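Long-range contact in vitamin B12-binding protein (Vibrio cholerae O395, PDB 5YSC), which binds vitamin B12 in the periplasm and probably delivers it to the transmembrane protein BtuC of the BtuCDF ABC transporter: residues A83-N88 and D105-T110. Residues are numbered along the deposited sequence; the frame is centred on the assembly and turned at random.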
ATOM      1  N   ALA A  83     -11.323   5.550  -7.442  1.00 12.51           N
ATOM      2  CA  ALA A  83     -10.066   6.126  -7.897  1.00 12.77           C
ATOM      3  C   ALA A  83      -9.007   6.129  -6.813  1.00 12.90           C
ATOM      4  O   ALA A  83      -9.290   6.100  -5.626  1.00 12.76           O
ATOM      5  CB  ALA A  83     -10.266   7.555  -8.380  1.00 14.47           C
ATOM      6  N   TRP A  84      -7.767   6.204  -7.259  1.00 12.19           N
ATOM      7  CA  TRP A  84      -6.595   6.297  -6.408  1.00 11.66           C
ATOM      8  C   TRP A  84      -5.856   7.587  -6.750  1.00 11.51           C
ATOM      9  O   TRP A  84      -4.892   7.577  -7.533  1.00 11.12           O
ATOM     10  CB  TRP A  84      -5.709   5.092  -6.612  1.00 11.10           C
ATOM     11  CG  TRP A  84      -4.464   5.059  -5.822  1.00 10.53           C
ATOM     12  CD1 TRP A  84      -4.241   5.598  -4.573  1.00 12.46           C
ATOM     13  CD2 TRP A  84      -3.242   4.436  -6.221  1.00 11.66           C
ATOM     14  NE1 TRP A  84      -2.954   5.344  -4.194  1.00 14.28           N
ATOM     15  CE2 TRP A  84      -2.317   4.637  -5.184  1.00 14.25           C
ATOM     16  CE3 TRP A  84      -2.846   3.715  -7.358  1.00 13.85           C
ATOM     17  CZ2 TRP A  84      -0.990   4.147  -5.245  1.00 13.72           C
ATOM     18  CZ3 TRP A  84      -1.524   3.230  -7.429  1.00 13.17           C
ATOM     19  CH2 TRP A  84      -0.619   3.452  -6.381  1.00 15.46           C
ATOM     20  N   PRO A  85      -6.293   8.709  -6.204  1.00 12.34           N
ATOM     21  CA  PRO A  85      -5.628   9.987  -6.539  1.00 12.38           C
ATOM     22  C   PRO A  85      -4.118   9.947  -6.397  1.00 11.54           C
ATOM     23  O   PRO A  85      -3.398  10.522  -7.224  1.00 12.87           O
ATOM     24  CB  PRO A  85      -6.263  10.956  -5.554  1.00 13.24           C
ATOM     25  CG  PRO A  85      -7.574  10.414  -5.238  1.00 12.98           C
ATOM     26  CD  PRO A  85      -7.416   8.903  -5.264  1.00 12.90           C
ATOM     27  N   ALA A  86      -3.602   9.258  -5.379  1.00 13.98           N
ATOM     28  CA  ALA A  86      -2.162   9.303  -5.150  1.00 15.33           C
ATOM     29  C   ALA A  86      -1.378   8.650  -6.270  1.00 17.23           C
ATOM     30  O   ALA A  86      -0.213   9.032  -6.491  1.00 19.16           O
ATOM     31  CB  ALA A  86      -1.817   8.666  -3.798  1.00 17.32           C
ATOM     32  N   GLY A  87      -1.978   7.712  -7.001  1.00 12.70           N
ATOM     33  CA  GLY A  87      -1.257   6.942  -7.989  1.00 13.40           C
ATOM     34  C   GLY A  87      -1.769   7.027  -9.422  1.00 15.65           C
ATOM     35  O   GLY A  87      -1.082   6.596 -10.354  1.00 17.67           O
ATOM     36  N   ASN A  88      -2.933   7.492  -9.602  1.00 11.94           N
ATOM     37  CA  ASN A  88      -3.503   7.585 -10.946  1.00 12.08           C
ATOM     38  C   ASN A  88      -3.088   8.902 -11.606  1.00 14.33           C
ATOM     39  O   ASN A  88      -2.906   9.910 -10.918  1.00 14.95           O
ATOM     40  CB  ASN A  88      -5.021   7.575 -10.930  1.00 13.52           C
ATOM     41  CG  ASN A  88      -5.638   6.245 -10.503  1.00 15.27           C
ATOM     42  OD1 ASN A  88      -6.701   6.256  -9.904  1.00 13.38           O
ATOM     43  ND2 ASN A  88      -5.052   5.125 -10.910  1.00 14.19           N
ATOM     44  N   ASP A 105     -12.963   8.893  -4.263  1.00 15.55           N
ATOM     45  CA  ASP A 105     -11.521   9.077  -4.149  1.00 16.32           C
ATOM     46  C   ASP A 105     -10.986   8.310  -2.942  1.00 18.25           C
ATOM     47  O   ASP A 105     -11.284   8.675  -1.798  1.00 16.81           O
ATOM     48  CB  ASP A 105     -11.181  10.552  -3.993  1.00 14.89           C
ATOM     49  CG  ASP A 105     -11.395  11.328  -5.238  1.00 16.06           C
ATOM     50  OD1 ASP A 105     -10.857  10.920  -6.293  1.00 17.72           O
ATOM     51  OD2 ASP A 105     -12.123  12.356  -5.119  1.00 17.54           O
ATOM     52  N   SER A 106     -10.168   7.283  -3.187  1.00 15.25           N
ATOM     53  CA  SER A 106      -9.552   6.538  -2.096  1.00 14.44           C
ATOM     54  C   SER A 106      -8.322   7.260  -1.567  1.00 15.81           C
ATOM     55  O   SER A 106      -7.300   7.351  -2.275  1.00 18.48           O
ATOM     56  CB  SER A 106      -9.183   5.144  -2.585  1.00 14.70           C
ATOM     57  OG  SER A 106      -8.582   4.369  -1.550  1.00 17.09           O
ATOM     58  N   GLN A 107      -8.353   7.626  -0.286  1.00 15.79           N
ATOM     59  CA  GLN A 107      -7.221   8.276   0.354  1.00 17.08           C
ATOM     60  C   GLN A 107      -6.349   7.210   1.017  1.00 16.55           C
ATOM     61  O   GLN A 107      -6.870   6.291   1.660  1.00 17.05           O
ATOM     62  CB  GLN A 107      -7.681   9.297   1.393  1.00 20.30           C
ATOM     63  CG  GLN A 107      -8.585  10.360   0.810  1.00 22.34           C
ATOM     64  CD  GLN A 107      -7.784  11.417   0.066  1.00 29.07           C
ATOM     65  OE1 GLN A 107      -7.068  11.109  -0.916  1.00 30.25           O
ATOM     66  NE2 GLN A 107      -7.869  12.665   0.546  1.00 26.61           N
ATOM     67  N   THR A 108      -5.038   7.359   0.867  1.00 13.21           N
ATOM     68  CA  THR A 108      -4.100   6.263   1.090  1.00 14.17           C
ATOM     69  C   THR A 108      -2.848   6.706   1.849  1.00 16.23           C
ATOM     70  O   THR A 108      -1.718   6.413   1.447  1.00 17.67           O
ATOM     71  CB  THR A 108      -3.760   5.668  -0.283  1.00 13.21           C
ATOM     72  OG1 THR A 108      -3.316   6.720  -1.153  1.00 14.57           O
ATOM     73  CG2 THR A 108      -5.000   4.997  -0.920  1.00 12.25           C
ATOM     74  N   LYS A 109      -3.044   7.337   3.003  1.00 15.30           N
ATOM     75  CA  LYS A 109      -1.916   7.779   3.820  1.00 16.53           C
ATOM     76  C   LYS A 109      -1.790   7.115   5.200  1.00 18.64           C
ATOM     77  O   LYS A 109      -0.690   6.824   5.643  1.00 20.70           O
ATOM     78  CB  LYS A 109      -1.949   9.294   4.006  1.00 22.08           C
ATOM     79  CG  LYS A 109      -0.706   9.847   4.675  1.00 25.84           C
ATOM     80  CD  LYS A 109      -0.942  11.229   5.236  1.00 30.65           C
ATOM     81  CE  LYS A 109       0.072  12.215   4.700  1.00 39.74           C
ATOM     82  NZ  LYS A 109       0.528  11.854   3.334  1.00 41.03           N
ATOM     83  N   THR A 110      -2.915   6.907   5.872  1.00 15.07           N
ATOM     84  CA  THR A 110      -2.934   6.377   7.228  1.00 14.59           C
ATOM     85  C   THR A 110      -3.575   4.996   7.264  1.00 12.95           C
ATOM     86  O   THR A 110      -4.302   4.598   6.356  1.00 14.20           O
ATOM     87  CB  THR A 110      -3.719   7.267   8.190  1.00 18.79           C
ATOM     88  OG1 THR A 110      -5.108   7.129   7.940  1.00 17.72           O
ATOM     89  CG2 THR A 110      -3.316   8.707   8.046  1.00 19.34           C
TER
HETATM   90  O   HOH W   1      -0.863   5.446  -1.758  1.00 17.84           O
HETATM   91  O   HOH W   2      -4.943   8.381  -2.850  1.00 16.02           O
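A83 and D105 pair as parallel neighbours where strands 80-83 and 103-105 end, at one edge of the four-stranded parallel sheet in this periplasmic binding protein fold. The backbone joint is closed by S106 N, which donates to A83 O over 2.8 Å with an N-H...O angle of 161°. Beyond it the two loops separate, and the CA atoms of A86 and T108 are 7.2 Å apart. Two waters bridge this widening gap. One accepts from A86 N, donates to S106 O and is also hydrogen-bonded to T108 OG1, 2.9 Å from the water oxygen; the other accepts from W84 NE1 and is hydrogen-bonded to T108 OG1 at 2.8 Å. The threonine hydroxyl is therefore held by both bridges. With CG of W84 anti to the backbone N (chi1 179°), the indole presents its NE1 edge to T108, whose OG1 lies near the ring plane, while the T108 methyl CG2 sits 3.8 Å from W84 CD1. The backbone from A86 to N88 runs over one indole face, with G87 N 3.5 Å above the W84 ring plane, over its centre, and H29 meets the ring edge-to-face. The loop turns back on itself: W84 O accepts from both G87 N and N88 N, and N88 OD1 accepts from W84 N, which stands above the plane of the N88 side-chain carbonyl. W84, A86 and G87 line the cyanocobalamin pocket, and A86 O makes a weak hydrogen bond to the ligand, so residues of the water-bridged contact themselves form part of the pocket wall. The S106 hydroxyl is hydrogen-bonded to N117 and H29, linking this loop to helices 112-122 and 28-36. The P85 ring crosses the D105 side chain obliquely, P85 CG resting 3.5 Å from D105 OD1, and P85 CD abuts S106 O at 3.4 Å.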